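Local coordinates for protein TetR transcriptional regulator (Chloroflexus aurantiacus, PDB 3QBM) that probably binds DNA through an N-terminal helix-turn-helix domain and regulates transcription as a TetR-type regulator, at residues Glu147-Ile161 with His187-Ala199. Numbering follows the deposited sequence. Where two conformers were deposited one is given.
Sequences EIRPEVDADRLALLI and HLATYITQQVRLA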
# COMPACT_ATOMS: atom_id res chain seq x y z
N GLU A 147 -2.91 12.95 -29.75
CA GLU A 147 -1.81 13.05 -28.77
C GLU A 147 -1.48 11.71 -28.15
O GLU A 147 -0.37 11.50 -27.66
CB GLU A 147 -2.17 14.04 -27.67
CG GLU A 147 -2.34 15.44 -28.16
CD GLU A 147 -2.81 16.39 -27.09
OE1 GLU A 147 -3.22 15.97 -26.03
OE2 GLU A 147 -2.80 17.58 -27.34
N ILE A 148 -2.44 10.80 -28.15
CA ILE A 148 -2.30 9.50 -27.51
C ILE A 148 -2.68 8.40 -28.52
O ILE A 148 -3.65 8.56 -29.26
CB ILE A 148 -3.18 9.42 -26.24
CG1 ILE A 148 -2.55 10.30 -25.15
CG2 ILE A 148 -3.29 7.93 -25.71
CD1 ILE A 148 -3.30 10.34 -23.82
N ARG A 149 -1.91 7.33 -28.54
CA ARG A 149 -2.18 6.22 -29.47
C ARG A 149 -3.57 5.65 -29.24
O ARG A 149 -3.97 5.39 -28.11
CB ARG A 149 -1.13 5.09 -29.32
CG ARG A 149 0.24 5.49 -29.64
CD ARG A 149 1.27 4.35 -29.66
NE ARG A 149 2.55 4.89 -30.13
CZ ARG A 149 2.94 4.96 -31.41
NH1 ARG A 149 2.21 4.45 -32.39
NH2 ARG A 149 4.12 5.53 -31.71
N PRO A 150 -4.36 5.46 -30.32
CA PRO A 150 -5.71 4.92 -30.12
C PRO A 150 -5.80 3.56 -29.44
O PRO A 150 -6.84 3.24 -28.84
CB PRO A 150 -6.30 4.84 -31.54
CG PRO A 150 -5.33 5.37 -32.45
CD PRO A 150 -4.06 5.76 -31.74
N GLU A 151 -4.71 2.79 -29.49
CA GLU A 151 -4.70 1.43 -28.95
C GLU A 151 -4.54 1.41 -27.44
O GLU A 151 -4.68 0.34 -26.84
CB GLU A 151 -3.59 0.60 -29.60
CG GLU A 151 -3.77 0.47 -31.13
CD GLU A 151 -3.24 1.66 -31.92
OE1 GLU A 151 -2.34 2.37 -31.40
OE2 GLU A 151 -3.70 1.88 -33.05
N VAL A 152 -4.27 2.57 -26.83
CA VAL A 152 -4.06 2.64 -25.40
C VAL A 152 -5.32 2.31 -24.62
O VAL A 152 -6.37 2.89 -24.85
CB VAL A 152 -3.48 4.02 -24.98
CG1 VAL A 152 -3.43 4.17 -23.42
CG2 VAL A 152 -2.12 4.21 -25.65
N ASP A 153 -5.22 1.32 -23.73
CA ASP A 153 -6.32 0.95 -22.84
C ASP A 153 -6.24 1.86 -21.60
O ASP A 153 -5.32 1.71 -20.78
CB ASP A 153 -6.19 -0.52 -22.45
CG ASP A 153 -7.35 -1.01 -21.63
OD1 ASP A 153 -7.78 -0.31 -20.67
OD2 ASP A 153 -7.83 -2.12 -21.97
N ALA A 154 -7.19 2.77 -21.49
CA ALA A 154 -7.20 3.83 -20.48
C ALA A 154 -7.25 3.28 -19.07
O ALA A 154 -6.48 3.69 -18.24
CB ALA A 154 -8.36 4.79 -20.70
N ASP A 155 -8.16 2.36 -18.80
CA ASP A 155 -8.26 1.85 -17.45
C ASP A 155 -7.07 1.00 -17.05
O ASP A 155 -6.69 1.03 -15.87
CB ASP A 155 -9.54 1.05 -17.22
CG ASP A 155 -9.84 0.89 -15.72
OD1 ASP A 155 -9.99 1.93 -15.03
OD2 ASP A 155 -9.92 -0.24 -15.23
N ARG A 156 -6.46 0.27 -18.00
CA ARG A 156 -5.23 -0.49 -17.73
C ARG A 156 -4.14 0.48 -17.30
O ARG A 156 -3.44 0.27 -16.30
CB ARG A 156 -4.71 -1.28 -18.95
CG ARG A 156 -5.42 -2.60 -19.20
CD ARG A 156 -4.63 -3.51 -20.16
NE ARG A 156 -5.35 -4.78 -20.31
CZ ARG A 156 -4.91 -5.84 -20.98
NH1 ARG A 156 -3.73 -5.80 -21.60
NH2 ARG A 156 -5.66 -6.92 -21.03
N LEU A 157 -4.01 1.58 -18.05
CA LEU A 157 -3.00 2.60 -17.71
C LEU A 157 -3.27 3.18 -16.33
O LEU A 157 -2.36 3.35 -15.49
CB LEU A 157 -2.96 3.68 -18.79
CG LEU A 157 -1.99 4.84 -18.57
CD1 LEU A 157 -0.55 4.27 -18.47
CD2 LEU A 157 -2.11 5.96 -19.66
N ALA A 158 -4.54 3.48 -16.06
CA ALA A 158 -4.93 4.11 -14.79
C ALA A 158 -4.59 3.24 -13.62
O ALA A 158 -4.01 3.69 -12.63
CB ALA A 158 -6.43 4.44 -14.78
N LEU A 159 -4.95 1.97 -13.71
CA LEU A 159 -4.66 1.06 -12.62
C LEU A 159 -3.15 0.82 -12.49
O LEU A 159 -2.67 0.69 -11.37
CB LEU A 159 -5.40 -0.25 -12.80
CG LEU A 159 -6.90 -0.24 -12.72
CD1 LEU A 159 -7.43 -1.59 -13.21
CD2 LEU A 159 -7.41 0.02 -11.35
N LEU A 160 -2.40 0.78 -13.60
CA LEU A 160 -0.93 0.65 -13.48
C LEU A 160 -0.33 1.86 -12.74
O LEU A 160 0.49 1.69 -11.80
CB LEU A 160 -0.30 0.54 -14.85
CG LEU A 160 1.23 0.56 -14.89
CD1 LEU A 160 1.79 -0.71 -14.22
CD2 LEU A 160 1.67 0.66 -16.38
N ILE A 161 -0.71 3.06 -13.17
CA ILE A 161 -0.27 4.30 -12.57
C ILE A 161 -0.60 4.33 -11.08
O ILE A 161 0.27 4.60 -10.27
CB ILE A 161 -0.94 5.52 -13.23
CG1 ILE A 161 -0.28 5.81 -14.57
CG2 ILE A 161 -0.86 6.73 -12.28
CD1 ILE A 161 -1.11 6.81 -15.46
N HIS A 187 10.11 6.07 -14.28
CA HIS A 187 9.71 4.91 -15.07
C HIS A 187 8.42 5.15 -15.83
O HIS A 187 8.36 4.95 -17.03
CB HIS A 187 9.48 3.71 -14.17
CG HIS A 187 8.95 2.55 -14.92
ND1 HIS A 187 9.72 1.85 -15.82
CD2 HIS A 187 7.74 1.94 -14.90
CE1 HIS A 187 8.99 0.88 -16.35
NE2 HIS A 187 7.79 0.90 -15.78
N LEU A 188 7.38 5.60 -15.14
CA LEU A 188 6.09 5.83 -15.78
C LEU A 188 6.09 7.02 -16.75
O LEU A 188 5.47 6.95 -17.80
CB LEU A 188 4.96 5.93 -14.76
CG LEU A 188 4.59 4.59 -14.08
CD1 LEU A 188 3.55 4.89 -13.00
CD2 LEU A 188 4.13 3.48 -15.06
N ALA A 189 6.74 8.10 -16.41
CA ALA A 189 6.82 9.24 -17.31
C ALA A 189 7.49 8.83 -18.61
O ALA A 189 7.06 9.23 -19.70
CB ALA A 189 7.56 10.41 -16.65
N THR A 190 8.54 8.02 -18.49
CA THR A 190 9.32 7.58 -19.63
C THR A 190 8.47 6.61 -20.45
O THR A 190 8.35 6.74 -21.68
CB THR A 190 10.66 6.97 -19.19
OG1 THR A 190 11.42 7.95 -18.49
CG2 THR A 190 11.44 6.50 -20.40
N TYR A 191 7.81 5.67 -19.77
CA TYR A 191 6.94 4.69 -20.45
C TYR A 191 5.81 5.40 -21.21
O TYR A 191 5.57 5.12 -22.39
CB TYR A 191 6.37 3.70 -19.44
CG TYR A 191 5.18 2.94 -19.93
CD1 TYR A 191 5.31 1.97 -20.94
CD2 TYR A 191 3.90 3.14 -19.37
CE1 TYR A 191 4.19 1.24 -21.38
CE2 TYR A 191 2.80 2.43 -19.81
CZ TYR A 191 2.95 1.48 -20.82
OH TYR A 191 1.86 0.75 -21.26
N ILE A 192 5.16 6.34 -20.54
CA ILE A 192 4.05 7.10 -21.15
C ILE A 192 4.56 7.96 -22.33
O ILE A 192 3.98 7.97 -23.42
CB ILE A 192 3.31 7.92 -20.08
CG1 ILE A 192 2.55 7.01 -19.14
CG2 ILE A 192 2.35 8.92 -20.73
CD1 ILE A 192 2.13 7.73 -17.86
N THR A 193 5.67 8.63 -22.15
CA THR A 193 6.20 9.46 -23.24
C THR A 193 6.64 8.63 -24.46
O THR A 193 6.43 9.03 -25.63
CB THR A 193 7.41 10.25 -22.73
OG1 THR A 193 6.97 11.10 -21.67
CG2 THR A 193 8.04 11.09 -23.85
N GLN A 194 7.19 7.44 -24.20
CA GLN A 194 7.72 6.59 -25.26
C GLN A 194 6.68 5.73 -25.95
O GLN A 194 6.75 5.52 -27.16
CB GLN A 194 8.86 5.69 -24.73
CG GLN A 194 10.11 6.46 -24.34
CD GLN A 194 11.24 5.57 -23.87
OE1 GLN A 194 11.05 4.38 -23.59
NE2 GLN A 194 12.43 6.15 -23.75
N GLN A 195 5.71 5.22 -25.19
CA GLN A 195 4.75 4.25 -25.71
C GLN A 195 3.28 4.63 -25.76
O GLN A 195 2.52 3.98 -26.43
CB GLN A 195 4.87 2.93 -24.91
CG GLN A 195 6.29 2.36 -24.87
CD GLN A 195 6.37 0.93 -24.37
OE1 GLN A 195 5.54 0.09 -24.73
NE2 GLN A 195 7.39 0.62 -23.58
N VAL A 196 2.86 5.66 -25.02
CA VAL A 196 1.48 6.11 -24.99
C VAL A 196 1.29 7.36 -25.85
O VAL A 196 0.31 7.46 -26.62
CB VAL A 196 1.03 6.31 -23.56
CG1 VAL A 196 -0.33 7.05 -23.46
CG2 VAL A 196 0.94 4.95 -22.83
N ARG A 197 2.24 8.29 -25.75
CA ARG A 197 2.21 9.53 -26.50
C ARG A 197 2.41 9.25 -27.98
O ARG A 197 3.35 8.54 -28.36
CB ARG A 197 3.32 10.46 -26.02
CG ARG A 197 3.32 11.87 -26.59
CD ARG A 197 4.27 12.76 -25.81
NE ARG A 197 4.21 14.14 -26.29
CZ ARG A 197 4.22 15.23 -25.52
NH1 ARG A 197 4.33 15.14 -24.20
NH2 ARG A 197 4.10 16.43 -26.08
N LEU A 198 1.60 9.88 -28.80
CA LEU A 198 1.70 9.71 -30.24
C LEU A 198 2.36 10.91 -30.85
O LEU A 198 3.25 10.75 -31.69
CB LEU A 198 0.31 9.50 -30.85
CG LEU A 198 0.20 9.33 -32.38
CD1 LEU A 198 1.08 8.22 -32.82
CD2 LEU A 198 -1.29 9.11 -32.79
N ALA A 199 1.87 12.10 -30.51
CA ALA A 199 2.43 13.35 -31.01
C ALA A 199 2.14 14.46 -30.01
O ALA A 199 1.46 14.23 -29.03
CB ALA A 199 1.88 13.70 -32.37
OXT ALA A 199 2.60 15.59 -30.17
O HOH W 1 4.60 6.17 -28.63
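Val-196 turns CG1 anti to its backbone N (chi1 168°), which sets this methyl 3.8 Å from Ile-148 CG2, while Arg-149, extended from CG to NE, carries its guanidinium across the C-terminal tail, meeting the Leu-198 side chain at about a right angle. The two segments belong to the all-helical C-terminal part of a TetR-type regulator, where helix 154-175 and the last helix, 179-196, run antiparallel: the axes of 154-161 and 187-196 lie at 163° and approach to 12.0 Å, a separation bridged mainly by apolar side chains. Leu-157 reaches Tyr-191 at the ring edge, CD1 to CE2 4.1 Å, the two side chains sliding past each other in opposite directions. One turn on, Leu-160 CD2 touches both Leu-188 CD2 and Tyr-191 CE2, and Ile-161 crosses Ile-192 at about a right angle; Ile-161 and Leu-188 also pack on Leu-88 of helix 80-92. His-187 meets Tyr-191 of the second subunit edge-to-face, and Tyr-191 likewise meets His-187 of that subunit, so this helix pair also takes part in the dimer interface.

Where residues 147-149 run beside 196-198, the backbones close on each other in a single beta bridge between Ile-148 and Arg-197. Its two bonds differ in approach: Arg-149 N donates to Val-196 O nearly in line with the carbonyl (2.9 Å), whereas Leu-198 N comes to Glu-147 O from above the carbonyl plane, 52° out of it, at 2.8 Å. The wider pi-type turn at 192-196 is evident at Ile-192 O, which accepts from both Val-196 N and Arg-197 N. Leu-198 CD1 sits over one guanidinium face of Arg-149, offset toward the rim. At that group's edge, a water accepts from Arg-149 NE at 2.8 Å and donates to Gln-194 O and Arg-197 O, each at 2.7 Å.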